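Long-range contacts in cysteine desulfurase (Stenotrophomonas maltophilia, PDB 6WCI), which probably uses pyridoxal 5'-phosphate to strip sulfur from L-cysteine, passing it to a sulfur carrier and leaving L-alanine: residues Pro34-Glu39 with Thr53-Val58; Val135-Arg140 with Lys186-Thr191; His227-Val232 with Gly317-Glu322; Asp264-Phe269 with His291-Gly296; His331-Leu336 with Ala353-Leu358. All blocks are in the same frame, centred on the assembly; numbering follows the deposited sequence. Where two conformers were deposited one is given.

Interaction 1 (Pro34-Glu39 with Thr53-Val58)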
# COMPACT_ATOMS: atom_id res chain seq x y z
N PRO B 34 16.82 -11.74 13.37
CA PRO B 34 17.17 -11.25 14.72
C PRO B 34 16.03 -11.31 15.72
O PRO B 34 16.30 -11.45 16.92
CB PRO B 34 17.61 -9.80 14.46
CG PRO B 34 16.92 -9.41 13.18
CD PRO B 34 16.86 -10.67 12.36
N LEU B 35 14.76 -11.26 15.28
CA LEU B 35 13.65 -11.25 16.22
C LEU B 35 13.55 -12.55 17.02
O LEU B 35 13.16 -12.52 18.20
CB LEU B 35 12.33 -10.99 15.48
CG LEU B 35 11.03 -10.97 16.30
CD1 LEU B 35 10.06 -9.98 15.69
CD2 LEU B 35 10.36 -12.36 16.41
N LEU B 36 13.89 -13.69 16.41
CA LEU B 36 13.80 -14.97 17.09
C LEU B 36 14.64 -15.04 18.36
O LEU B 36 14.48 -15.98 19.14
CB LEU B 36 14.21 -16.10 16.12
CG LEU B 36 13.45 -16.09 14.78
CD1 LEU B 36 13.92 -17.20 13.85
CD2 LEU B 36 11.95 -16.20 15.00
N MET B 37 15.53 -14.06 18.60
CA MET B 37 16.36 -14.03 19.79
C MET B 37 15.61 -13.52 21.02
O MET B 37 16.06 -13.77 22.15
CB MET B 37 17.61 -13.16 19.53
CG MET B 37 18.74 -13.32 20.54
SD MET B 37 20.29 -12.53 20.04
CE MET B 37 20.69 -13.50 18.58
N ARG B 38 14.46 -12.87 20.84
CA ARG B 38 13.83 -12.20 21.97
C ARG B 38 13.09 -13.17 22.88
O ARG B 38 12.79 -14.31 22.52
CB ARG B 38 12.84 -11.14 21.49
CG ARG B 38 11.61 -11.70 20.79
CD ARG B 38 10.47 -10.69 20.80
NE ARG B 38 9.92 -10.51 22.14
CZ ARG B 38 8.97 -9.63 22.44
NH1 ARG B 38 8.49 -8.83 21.49
NH2 ARG B 38 8.51 -9.54 23.69
N GLU B 39 12.76 -12.68 24.07
CA GLU B 39 12.00 -13.42 25.05
C GLU B 39 10.57 -12.90 25.13
O GLU B 39 10.28 -11.75 24.79
CB GLU B 39 12.65 -13.32 26.43
CG GLU B 39 14.12 -13.64 26.43
CD GLU B 39 14.63 -13.88 27.83
OE1 GLU B 39 15.10 -12.93 28.49
OE2 GLU B 39 14.55 -15.04 28.27
N THR B 53 1.82 -13.91 9.67
CA THR B 53 2.85 -13.13 9.01
C THR B 53 4.20 -13.78 9.31
O THR B 53 4.38 -14.38 10.37
CB THR B 53 2.87 -11.66 9.46
OG1 THR B 53 3.67 -10.90 8.54
CG2 THR B 53 3.50 -11.51 10.85
N GLY B 54 5.13 -13.66 8.36
CA GLY B 54 6.44 -14.23 8.54
C GLY B 54 7.44 -13.24 9.14
O GLY B 54 7.25 -12.03 9.13
N GLN B 55 8.53 -13.77 9.67
CA GLN B 55 9.57 -12.93 10.24
C GLN B 55 10.60 -12.61 9.17
O GLN B 55 10.66 -13.25 8.11
CB GLN B 55 10.22 -13.61 11.44
CG GLN B 55 9.26 -13.92 12.58
CD GLN B 55 8.50 -12.70 13.05
OE1 GLN B 55 8.99 -11.58 12.97
NE2 GLN B 55 7.28 -12.91 13.52
N LYS B 56 11.45 -11.61 9.46
CA LYS B 56 12.25 -11.08 8.37
C LYS B 56 13.73 -11.38 8.59
O LYS B 56 14.21 -11.32 9.73
CB LYS B 56 12.08 -9.56 8.22
CG LYS B 56 10.65 -9.04 8.46
CD LYS B 56 9.63 -9.68 7.55
CE LYS B 56 8.25 -9.13 7.89
NZ LYS B 56 7.14 -9.82 7.18
N PRO B 57 14.47 -11.71 7.53
CA PRO B 57 15.92 -11.82 7.65
C PRO B 57 16.56 -10.44 7.71
O PRO B 57 16.00 -9.44 7.25
CB PRO B 57 16.34 -12.57 6.39
CG PRO B 57 15.25 -12.26 5.40
CD PRO B 57 13.98 -12.10 6.19
N VAL B 58 17.76 -10.40 8.29
CA VAL B 58 18.43 -9.13 8.50
C VAL B 58 18.78 -8.45 7.18
O VAL B 58 18.91 -7.22 7.13
CB VAL B 58 19.67 -9.35 9.38
CG1 VAL B 58 20.83 -9.91 8.56
CG2 VAL B 58 20.03 -8.06 10.07
O HOH W 1 13.76 -11.50 12.34
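Pro34 touches segment 53-58 through CD, which lies 3.8 Å from the carbonyl oxygen Lys56 O and makes a light apolar contact with Val58 CB at 4.3 Å, where helix 58-70 begins. Next, Leu35 meets Lys56 through water 1, which accepts from Leu35 N at 3.1 Å and donates to Lys56 O at 2.7 Å, so the two backbones are bridged without a direct hydrogen bond. The leucine side chain runs at about a right angle to that of Gln55; its CG is anti to the backbone N (chi1 179°), and both methyls face the amide oxygen, CD1 closer at 3.3 Å from Gln55 OE1 and CD2 at 3.8 Å from the same Gln55 OE1. The bend of Gln55 at chi2 (-55°) turns the amide toward this leucine, while its NE2 is bonded to Asn72 O of the second subunit. Leu36 adds a looser touch, CD2 to Gln55 CG at 4.3 Å. Beyond it the chain turns off, and Arg38 reaches Arg70 O of the second subunit. The 3-10 turn 35-37 thus rests on the loop leading into helix 58-70, at the subunit interface of a dimeric fold-type I pyridoxal-phosphate enzyme of the class-V family.

Interaction 2 (Val135-Arg140 with Lys186-Thr191)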
# COMPACT_ATOMS: atom_id res chain seq x y z
N VAL B 135 -21.71 -17.49 -13.60
CA VAL B 135 -21.40 -18.12 -12.32
C VAL B 135 -19.94 -17.91 -12.02
O VAL B 135 -19.09 -18.09 -12.90
CB VAL B 135 -21.75 -19.62 -12.35
CG1 VAL B 135 -21.25 -20.31 -11.07
CG2 VAL B 135 -23.25 -19.76 -12.51
N ILE B 136 -19.65 -17.48 -10.79
CA ILE B 136 -18.30 -17.45 -10.24
C ILE B 136 -18.18 -18.65 -9.30
O ILE B 136 -18.98 -18.81 -8.37
CB ILE B 136 -18.03 -16.14 -9.48
CG1 ILE B 136 -18.26 -14.92 -10.38
CG2 ILE B 136 -16.61 -16.14 -8.88
CD1 ILE B 136 -18.21 -13.60 -9.63
N LEU B 137 -17.19 -19.49 -9.56
CA LEU B 137 -17.01 -20.71 -8.78
C LEU B 137 -15.86 -20.47 -7.81
O LEU B 137 -14.76 -20.08 -8.23
CB LEU B 137 -16.73 -21.90 -9.70
CG LEU B 137 -16.68 -23.29 -9.05
CD1 LEU B 137 -18.02 -23.62 -8.42
CD2 LEU B 137 -16.28 -24.35 -10.06
N ILE B 138 -16.12 -20.65 -6.51
CA ILE B 138 -15.18 -20.37 -5.43
C ILE B 138 -15.08 -21.60 -4.55
O ILE B 138 -16.12 -22.16 -4.18
CB ILE B 138 -15.63 -19.16 -4.58
CG1 ILE B 138 -16.03 -17.97 -5.48
CG2 ILE B 138 -14.58 -18.81 -3.53
CD1 ILE B 138 -16.58 -16.80 -4.70
N THR B 139 -13.87 -22.01 -4.19
CA THR B 139 -13.75 -23.23 -3.39
C THR B 139 -14.10 -22.97 -1.93
O THR B 139 -13.95 -21.86 -1.42
CB THR B 139 -12.34 -23.83 -3.45
OG1 THR B 139 -11.56 -23.35 -2.35
CG2 THR B 139 -11.65 -23.50 -4.75
N ARG B 140 -14.57 -24.03 -1.27
CA ARG B 140 -14.93 -23.99 0.14
C ARG B 140 -13.78 -23.54 1.05
O ARG B 140 -14.04 -23.03 2.14
CB ARG B 140 -15.40 -25.39 0.55
CG ARG B 140 -15.67 -25.60 2.03
CD ARG B 140 -16.79 -24.71 2.52
NE ARG B 140 -18.05 -24.97 1.83
CZ ARG B 140 -19.21 -24.43 2.17
NH1 ARG B 140 -19.26 -23.60 3.21
NH2 ARG B 140 -20.31 -24.71 1.49
N LYS B 186 -17.84 -18.68 -15.48
CA LYS B 186 -16.86 -17.88 -16.19
C LYS B 186 -15.56 -17.65 -15.42
O LYS B 186 -14.57 -17.23 -16.03
CB LYS B 186 -17.47 -16.52 -16.58
CG LYS B 186 -18.79 -16.62 -17.33
CD LYS B 186 -18.62 -17.40 -18.63
CE LYS B 186 -19.93 -17.51 -19.38
NZ LYS B 186 -19.86 -18.50 -20.50
N LEU B 187 -15.54 -17.93 -14.11
CA LEU B 187 -14.36 -17.65 -13.29
C LEU B 187 -14.30 -18.62 -12.12
O LEU B 187 -15.33 -18.98 -11.54
CB LEU B 187 -14.35 -16.20 -12.78
CG LEU B 187 -13.06 -15.69 -12.12
CD1 LEU B 187 -12.78 -14.20 -12.45
CD2 LEU B 187 -13.02 -15.89 -10.60
N LEU B 188 -13.08 -19.03 -11.76
CA LEU B 188 -12.83 -19.96 -10.66
C LEU B 188 -11.80 -19.35 -9.72
O LEU B 188 -10.69 -19.02 -10.15
CB LEU B 188 -12.32 -21.31 -11.16
CG LEU B 188 -11.75 -22.28 -10.12
CD1 LEU B 188 -12.81 -22.74 -9.14
CD2 LEU B 188 -11.10 -23.46 -10.81
N ALA B 189 -12.18 -19.18 -8.45
CA ALA B 189 -11.28 -18.67 -7.42
C ALA B 189 -10.81 -19.86 -6.59
O ALA B 189 -11.57 -20.43 -5.81
CB ALA B 189 -11.97 -17.63 -6.53
N VAL B 190 -9.54 -20.22 -6.75
CA VAL B 190 -8.99 -21.43 -6.15
C VAL B 190 -7.65 -21.10 -5.50
O VAL B 190 -6.78 -20.49 -6.13
CB VAL B 190 -8.85 -22.57 -7.18
CG1 VAL B 190 -8.10 -22.08 -8.43
CG2 VAL B 190 -8.15 -23.78 -6.56
N THR B 191 -7.49 -21.50 -4.24
CA THR B 191 -6.23 -21.24 -3.56
C THR B 191 -5.18 -22.28 -3.95
O THR B 191 -5.48 -23.43 -4.26
CB THR B 191 -6.42 -21.24 -2.04
OG1 THR B 191 -5.20 -20.81 -1.43
CG2 THR B 191 -6.75 -22.63 -1.53
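Two neighbouring parallel strands, 135-139 and 185-191, meet here in the interior of the seven-stranded sheet, with Ile136, Leu137 and Ile138 paired to Leu187, Leu188 and Ala189. The short segments run 11° from parallel. Four backbone bonds join them: Lys186 N to Val135 O at 2.9 Å, Leu137 N to Leu187 O at 2.8 Å, Ala189 N to Leu137 O at 2.7 Å and Thr139 N to Ala189 O at 3.2 Å. Leu137 thus both gives and accepts, and Leu188 CA adds a CA-H...O contact to its carbonyl. This is the mixed sheet of the large domain in fold-type I pyridoxal-phosphate enzymes, in which strand 160-164 flanks 135-139 on its other edge. On one face Ile136 CG2 lies against Leu187 CD2 at 4.0 Å, and the smaller Ala189 CB meets Ile138 CG2; Trp150 of helix 148-157 covers Ile138, Leu187 and Ala189. On the opposite face Leu188, its CG swung opposite the backbone N (chi1 168°), brings CD1 alongside Leu137 CG at 3.9 Å, where Leu137 also touches Leu177 and Ala180 of helix 174-180. At the C-terminal end, the methyl CG2 of Thr139 packs 3.6 Å from Val190 CA, while its hydroxyl is hydrogen-bonded to Glu142.

Interaction 3 (His227-Val232 with Gly317-Glu322)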
# COMPACT_ATOMS: atom_id res chain seq x y z
N HIS B 227 6.60 -21.20 0.91
CA HIS B 227 6.81 -22.56 1.41
C HIS B 227 7.24 -23.56 0.35
O HIS B 227 7.67 -24.67 0.71
CB HIS B 227 5.54 -23.07 2.10
CG HIS B 227 5.09 -22.21 3.24
ND1 HIS B 227 5.72 -22.22 4.47
CD2 HIS B 227 4.10 -21.30 3.34
CE1 HIS B 227 5.12 -21.37 5.28
NE2 HIS B 227 4.13 -20.79 4.61
N ARG B 228 7.15 -23.22 -0.94
CA ARG B 228 7.54 -24.13 -2.00
C ARG B 228 7.95 -23.33 -3.22
O ARG B 228 7.62 -22.15 -3.35
CB ARG B 228 6.40 -25.07 -2.36
CG ARG B 228 5.23 -24.34 -3.00
CD ARG B 228 3.96 -25.16 -2.94
NE ARG B 228 4.02 -26.32 -3.82
CZ ARG B 228 4.20 -27.57 -3.42
NH1 ARG B 228 4.36 -27.84 -2.13
NH2 ARG B 228 4.24 -28.54 -4.31
N LYS B 229 8.68 -23.99 -4.12
CA LYS B 229 9.01 -23.37 -5.39
C LYS B 229 7.77 -23.31 -6.25
O LYS B 229 7.11 -24.34 -6.47
CB LYS B 229 10.12 -24.11 -6.12
CG LYS B 229 10.51 -23.38 -7.40
CD LYS B 229 11.84 -23.80 -7.98
CE LYS B 229 12.23 -22.91 -9.16
NZ LYS B 229 11.19 -22.87 -10.23
N VAL B 230 7.43 -22.12 -6.73
CA VAL B 230 6.31 -21.95 -7.64
C VAL B 230 6.85 -21.39 -8.94
O VAL B 230 7.45 -20.30 -8.96
CB VAL B 230 5.21 -21.05 -7.05
CG1 VAL B 230 4.02 -21.01 -8.01
CG2 VAL B 230 4.76 -21.57 -5.70
N ASP B 231 6.69 -22.16 -10.01
CA ASP B 231 6.84 -21.69 -11.38
C ASP B 231 5.46 -21.23 -11.82
O ASP B 231 4.64 -22.03 -12.29
CB ASP B 231 7.40 -22.80 -12.26
CG ASP B 231 7.53 -22.41 -13.72
OD1 ASP B 231 6.98 -21.36 -14.14
OD2 ASP B 231 8.20 -23.16 -14.47
N VAL B 232 5.18 -19.93 -11.66
CA VAL B 232 3.84 -19.43 -11.92
C VAL B 232 3.44 -19.67 -13.38
O VAL B 232 2.29 -20.02 -13.67
CB VAL B 232 3.71 -17.94 -11.54
CG1 VAL B 232 2.38 -17.39 -11.99
CG2 VAL B 232 3.87 -17.75 -10.04
N GLY B 317 17.18 -21.63 -1.96
CA GLY B 317 16.59 -22.69 -2.74
C GLY B 317 15.20 -23.00 -2.24
O GLY B 317 15.03 -23.57 -1.15
N GLN B 318 14.19 -22.62 -3.02
CA GLN B 318 12.80 -22.86 -2.62
C GLN B 318 12.54 -24.35 -2.43
O GLN B 318 11.82 -24.75 -1.50
CB GLN B 318 11.85 -22.28 -3.66
CG GLN B 318 12.07 -20.81 -3.99
CD GLN B 318 12.80 -20.60 -5.32
OE1 GLN B 318 13.89 -21.15 -5.52
NE2 GLN B 318 12.21 -19.80 -6.22
N GLU B 319 13.13 -25.20 -3.28
CA GLU B 319 13.03 -26.64 -3.07
C GLU B 319 13.65 -27.04 -1.73
O GLU B 319 13.13 -27.93 -1.04
CB GLU B 319 13.72 -27.40 -4.21
CG GLU B 319 12.97 -27.41 -5.52
CD GLU B 319 13.48 -26.36 -6.49
OE1 GLU B 319 14.10 -25.36 -6.05
OE2 GLU B 319 13.26 -26.55 -7.71
N ASN B 320 14.76 -26.41 -1.36
CA ASN B 320 15.38 -26.72 -0.07
C ASN B 320 14.47 -26.32 1.08
O ASN B 320 14.40 -27.02 2.09
CB ASN B 320 16.74 -26.01 0.05
CG ASN B 320 17.78 -26.59 -0.89
OD1 ASN B 320 17.85 -27.80 -1.10
ND2 ASN B 320 18.61 -25.72 -1.46
N VAL B 321 13.76 -25.20 0.94
CA VAL B 321 12.83 -24.77 1.98
C VAL B 321 11.67 -25.74 2.11
O VAL B 321 11.26 -26.11 3.22
CB VAL B 321 12.33 -23.34 1.68
CG1 VAL B 321 11.06 -23.06 2.47
CG2 VAL B 321 13.39 -22.32 2.03
N GLU B 322 11.10 -26.15 0.97
CA GLU B 322 9.98 -27.09 0.99
C GLU B 322 10.38 -28.39 1.69
O GLU B 322 9.60 -28.94 2.48
CB GLU B 322 9.51 -27.36 -0.43
CG GLU B 322 8.58 -28.55 -0.57
CD GLU B 322 8.12 -28.77 -2.00
OE1 GLU B 322 8.66 -28.10 -2.90
OE2 GLU B 322 7.23 -29.60 -2.21
O HOH W 2 9.19 -19.85 -6.42
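Lys229 and Gln318 press together at their first side-chain carbons, CB to CB at 3.5 Å, and the two side chains cross at a slant. From there the lysine stretches out as far as CE, where it bends; with CG anti to the backbone N (chi1 -176°) it lies alongside Glu319 pointing the same way, so that its CD rather than its ammonium group comes within 3.1 Å of Glu319 OE2; NZ stays 4.9 Å from that Glu319 OE2. One helical turn on, Glu322 faces Arg228. Glu322 OE2 is 3.4 Å from Arg228 NH1 but well out of the guanidinium plane, and the carboxylate and guanidinium planes stand 52° apart. Water 2 ties the loop to the helix start, accepting from Val230 N at 2.9 Å and from Gln318 NE2 at 3.0 Å, while Glu322 CA makes a CA-H...O contact to His227 O. Farther out, Glu350 forms a salt bridge with Arg228 NH2, Glu325 is hydrogen-bonded to His227 ND1, and Phe100 of helix 81-101 packs against Gln318. With no N-H aimed across at Glu322, its salt bridge with Arg228 is one of charges only; directed bonding between loop 227-232 and helix 318-336 comes through the water, and the lysine contributes chiefly its aliphatic carbons.

Interaction 4 (Asp264-Phe269 with His291-Gly296)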
# COMPACT_ATOMS: atom_id res chain seq x y z
N ASP B 264 -3.53 -6.27 -21.07
CA ASP B 264 -3.77 -5.29 -22.13
C ASP B 264 -5.25 -4.97 -22.27
O ASP B 264 -5.62 -3.81 -22.47
CB ASP B 264 -3.17 -5.78 -23.45
CG ASP B 264 -1.65 -5.81 -23.44
OD1 ASP B 264 -1.04 -5.14 -22.57
OD2 ASP B 264 -1.06 -6.49 -24.30
N ALA B 265 -6.12 -5.98 -22.17
CA ALA B 265 -7.55 -5.77 -22.38
C ALA B 265 -8.23 -5.11 -21.19
O ALA B 265 -9.25 -4.44 -21.37
CB ALA B 265 -8.24 -7.10 -22.70
N MET B 266 -7.72 -5.30 -19.97
CA MET B 266 -8.38 -4.80 -18.78
C MET B 266 -8.29 -3.27 -18.70
O MET B 266 -7.23 -2.70 -18.94
CB MET B 266 -7.74 -5.38 -17.52
CG MET B 266 -8.13 -6.84 -17.22
SD MET B 266 -6.99 -7.63 -16.05
CE MET B 266 -7.09 -6.57 -14.62
N PRO B 267 -9.37 -2.60 -18.32
CA PRO B 267 -9.31 -1.14 -18.12
C PRO B 267 -8.55 -0.81 -16.85
O PRO B 267 -8.44 -1.65 -15.94
CB PRO B 267 -10.79 -0.74 -18.00
CG PRO B 267 -11.44 -1.97 -17.44
CD PRO B 267 -10.73 -3.12 -18.10
N PRO B 268 -8.00 0.39 -16.74
CA PRO B 268 -7.30 0.76 -15.51
C PRO B 268 -8.24 0.71 -14.32
O PRO B 268 -9.46 0.82 -14.45
CB PRO B 268 -6.82 2.19 -15.78
CG PRO B 268 -7.50 2.66 -17.02
CD PRO B 268 -7.92 1.44 -17.78
N PHE B 269 -7.64 0.48 -13.14
CA PHE B 269 -8.39 0.42 -11.90
C PHE B 269 -8.21 1.73 -11.14
O PHE B 269 -9.06 2.62 -11.22
CB PHE B 269 -7.94 -0.78 -11.05
CG PHE B 269 -8.71 -0.96 -9.78
CD1 PHE B 269 -10.03 -0.53 -9.70
CD2 PHE B 269 -8.12 -1.53 -8.67
CE1 PHE B 269 -10.74 -0.68 -8.53
CE2 PHE B 269 -8.83 -1.68 -7.50
CZ PHE B 269 -10.14 -1.26 -7.43
N HIS B 291 2.74 -0.63 -15.30
CA HIS B 291 2.52 0.66 -14.64
C HIS B 291 1.10 1.17 -14.83
O HIS B 291 0.63 1.96 -14.00
CB HIS B 291 3.52 1.69 -15.17
CG HIS B 291 4.93 1.39 -14.77
ND1 HIS B 291 5.83 0.77 -15.61
CD2 HIS B 291 5.59 1.60 -13.60
CE1 HIS B 291 6.98 0.62 -14.98
NE2 HIS B 291 6.86 1.12 -13.77
N LYS B 292 0.43 0.75 -15.90
CA LYS B 292 -1.00 0.95 -16.11
C LYS B 292 -1.81 0.70 -14.84
O LYS B 292 -2.83 1.36 -14.61
CB LYS B 292 -1.46 0.02 -17.24
CG LYS B 292 -2.93 0.08 -17.61
CD LYS B 292 -3.21 -0.91 -18.73
CE LYS B 292 -4.68 -0.96 -19.11
NZ LYS B 292 -4.88 -1.92 -20.22
N PHE B 293 -1.38 -0.26 -14.01
CA PHE B 293 -2.12 -0.68 -12.83
C PHE B 293 -1.44 -0.28 -11.52
O PHE B 293 -1.87 -0.72 -10.46
CB PHE B 293 -2.38 -2.19 -12.87
CG PHE B 293 -3.20 -2.63 -14.06
CD1 PHE B 293 -4.57 -2.36 -14.11
CD2 PHE B 293 -2.61 -3.28 -15.13
CE1 PHE B 293 -5.34 -2.75 -15.22
CE2 PHE B 293 -3.36 -3.69 -16.24
CZ PHE B 293 -4.74 -3.41 -16.29
N GLU B 294 -0.42 0.59 -11.58
CA GLU B 294 0.32 1.08 -10.41
C GLU B 294 0.20 2.60 -10.38
O GLU B 294 1.04 3.32 -10.94
CB GLU B 294 1.80 0.62 -10.45
CG GLU B 294 1.98 -0.92 -10.39
CD GLU B 294 3.30 -1.39 -10.98
OE1 GLU B 294 4.11 -0.54 -11.41
OE2 GLU B 294 3.53 -2.63 -11.02
N ALA B 295 -0.84 3.11 -9.71
CA ALA B 295 -1.13 4.54 -9.69
C ALA B 295 -0.44 5.20 -8.50
O ALA B 295 -0.48 4.66 -7.39
CB ALA B 295 -2.64 4.79 -9.65
N GLY B 296 0.20 6.35 -8.73
CA GLY B 296 0.77 7.12 -7.64
C GLY B 296 2.09 6.53 -7.13
O GLY B 296 2.62 5.55 -7.65
O HOH W 3 -4.93 1.36 -12.86
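A lysine and a phenylalanine from loop 291-296 pack against the chain leaving helix 260-265, a mixed polar and apolar contact beside the second subunit. Lys292 is fully extended, CG anti to the backbone N (chi1 180°) and every later torsion near 180°, which carries NZ to the helix's C-terminal end. There it donates to Met266 O at 2.8 Å, nearly in line with the carbonyl bond. Leu263 O takes a second hydrogen bond from the same ammonium group; Asp264 O is also close, at 3.0 Å from Lys292 NZ, but at an angle too poor for a bond. Lys292 CG sits over the centre of the Phe293 ring, 4.0 Å above its plane, so the lysine stem roofs its own neighbour. The edge of that ring is turned to two carbonyl oxygens, Met266 O and Pro267 O, the latter 3.4 Å from Phe293 CE1. Separately, Phe293 CZ meets Met266 CB at 3.8 Å. Water 3 links the backbones beyond, accepting from Phe269 N at 2.9 Å and donating to Lys292 O at 2.7 Å. Leu120 of helix 114-126 packs on both phenylalanines, and Phe269 O accepts from Tyr123 of the second subunit. Lys292 NZ thus bonds two carbonyls, Leu263 O and Met266 O, at the end of helix 260-265, next to the dimer interface of this fold-type I pyridoxal-phosphate enzyme.

Interaction 5 (His331-Leu336 with Ala353-Leu358)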
# COMPACT_ATOMS: atom_id res chain seq x y z
N HIS B 331 7.70 -34.13 11.71
CA HIS B 331 8.02 -34.24 13.13
C HIS B 331 6.89 -33.66 13.98
O HIS B 331 6.41 -34.30 14.93
CB HIS B 331 9.35 -33.54 13.43
CG HIS B 331 9.73 -33.53 14.88
ND1 HIS B 331 10.73 -32.73 15.38
CD2 HIS B 331 9.26 -34.24 15.94
CE1 HIS B 331 10.85 -32.93 16.68
NE2 HIS B 331 9.97 -33.84 17.04
N PHE B 332 6.42 -32.46 13.62
CA PHE B 332 5.37 -31.81 14.41
C PHE B 332 4.07 -32.61 14.35
O PHE B 332 3.33 -32.66 15.34
CB PHE B 332 5.14 -30.39 13.89
CG PHE B 332 4.08 -29.64 14.64
CD1 PHE B 332 2.74 -29.75 14.29
CD2 PHE B 332 4.41 -28.80 15.69
CE1 PHE B 332 1.77 -29.05 14.97
CE2 PHE B 332 3.44 -28.10 16.38
CZ PHE B 332 2.12 -28.22 16.02
N THR B 333 3.75 -33.19 13.20
CA THR B 333 2.49 -33.92 13.07
C THR B 333 2.56 -35.26 13.79
O THR B 333 1.60 -35.67 14.44
CB THR B 333 2.14 -34.12 11.59
OG1 THR B 333 1.94 -32.85 10.95
CG2 THR B 333 0.87 -34.97 11.45
N GLU B 334 3.70 -35.96 13.67
CA GLU B 334 3.84 -37.25 14.33
C GLU B 334 3.71 -37.10 15.84
O GLU B 334 3.00 -37.86 16.50
CB GLU B 334 5.19 -37.88 13.96
CG GLU B 334 5.37 -39.31 14.44
CD GLU B 334 6.71 -39.90 14.03
OE1 GLU B 334 7.61 -39.12 13.65
OE2 GLU B 334 6.86 -41.14 14.08
N GLU B 335 4.38 -36.09 16.41
CA GLU B 335 4.26 -35.85 17.84
C GLU B 335 2.89 -35.28 18.20
O GLU B 335 2.36 -35.58 19.28
CB GLU B 335 5.37 -34.92 18.32
CG GLU B 335 6.78 -35.36 17.91
CD GLU B 335 7.19 -36.69 18.53
OE1 GLU B 335 7.64 -37.59 17.80
OE2 GLU B 335 7.03 -36.82 19.76
N LEU B 336 2.30 -34.46 17.33
CA LEU B 336 0.97 -33.92 17.65
C LEU B 336 -0.07 -35.03 17.73
O LEU B 336 -0.93 -35.02 18.62
CB LEU B 336 0.55 -32.87 16.63
CG LEU B 336 -0.45 -31.83 17.16
CD1 LEU B 336 0.22 -30.89 18.17
CD2 LEU B 336 -1.07 -31.04 16.03
N ALA B 353 3.48 -26.77 5.80
CA ALA B 353 3.68 -26.93 7.25
C ALA B 353 2.72 -26.06 8.07
O ALA B 353 3.11 -25.26 8.92
CB ALA B 353 5.13 -26.63 7.63
N VAL B 354 1.42 -26.27 7.84
CA VAL B 354 0.36 -25.58 8.57
C VAL B 354 -0.54 -26.64 9.19
O VAL B 354 -1.00 -27.54 8.49
CB VAL B 354 -0.43 -24.63 7.65
CG1 VAL B 354 -1.63 -24.04 8.38
CG2 VAL B 354 0.48 -23.54 7.11
N VAL B 355 -0.78 -26.54 10.50
CA VAL B 355 -1.57 -27.52 11.22
C VAL B 355 -2.63 -26.79 12.03
O VAL B 355 -2.31 -26.10 13.01
CB VAL B 355 -0.71 -28.40 12.14
CG1 VAL B 355 -1.59 -29.33 12.95
CG2 VAL B 355 0.33 -29.18 11.34
N SER B 356 -3.89 -26.93 11.64
CA SER B 356 -5.02 -26.46 12.43
C SER B 356 -5.60 -27.66 13.18
O SER B 356 -5.82 -28.71 12.57
CB SER B 356 -6.08 -25.81 11.55
OG SER B 356 -5.62 -24.59 10.98
N PHE B 357 -5.85 -27.50 14.48
CA PHE B 357 -6.26 -28.65 15.28
C PHE B 357 -7.21 -28.22 16.39
O PHE B 357 -7.28 -27.04 16.77
CB PHE B 357 -5.05 -29.38 15.89
CG PHE B 357 -4.28 -28.55 16.89
CD1 PHE B 357 -3.28 -27.69 16.47
CD2 PHE B 357 -4.55 -28.64 18.24
CE1 PHE B 357 -2.57 -26.92 17.38
CE2 PHE B 357 -3.85 -27.88 19.16
CZ PHE B 357 -2.86 -27.02 18.73
N LEU B 358 -7.94 -29.20 16.91
CA LEU B 358 -8.79 -29.05 18.08
C LEU B 358 -8.45 -30.14 19.08
O LEU B 358 -7.85 -31.16 18.73
CB LEU B 358 -10.28 -29.14 17.71
CG LEU B 358 -10.95 -27.94 17.03
CD1 LEU B 358 -12.41 -28.23 16.84
CD2 LEU B 358 -10.77 -26.69 17.88
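Val355 is the bump of this contact, lodged among Phe332, Thr333 and Leu336 on one side of the helix. Its CB stands 3.8 Å from Phe332 CE1, placed obliquely to the Phe332 ring. The two methyls divide the remaining hollow: Val355 CG1, anti to the backbone N (chi1 176°), reaches 3.6 Å from Leu336 CD2, the two side chains sliding past each other in opposite directions, while Val355 CG2 lies 4.0 Å from Thr333 OG1. That hydroxyl is hydrogen-bonded back to Leu329 O, within its own helix. Helix 318-336 here lies against the six-stranded mixed sheet that includes strands 342-345 and 397-401, the segment axes 10.0 Å apart and 21° from parallel, an alpha/beta layer joined by the turn and strand 342-345 between them. Leu336 fills the next dip with the same CD2, 4.0 Å from Phe357 CD1, its side chain crossing that of Phe357 at about a right angle. Met415 of helix 408-422 packs on both Phe332 and Leu336, and Leu342 of the adjacent strand touches both Leu336 and Phe357.

How the interactions relate
Following the chain, interaction 1 closes a short loop holding strands 39-40 and 43-47, and fastens the N-terminal region beside helix 58-70. Interaction 2 then closes a 45-residue excursion inside the seven-stranded sheet. Interaction 3 joins the loop after strand 216-220 to the start of helix 318-336; nested within its span, interaction 4 closes the 21-residue loop with strand 285-286. Interaction 5 closes the 16-residue return through strand 342-345, laying the far end of helix 318-336 on the six-stranded sheet; this helix therefore links interactions 3 and 5, whose nearest atoms are about 5 Å apart. No loops cross. Interactions 1, 2 and 4 touch the second subunit, whereas 3 and 5 stay within one chain.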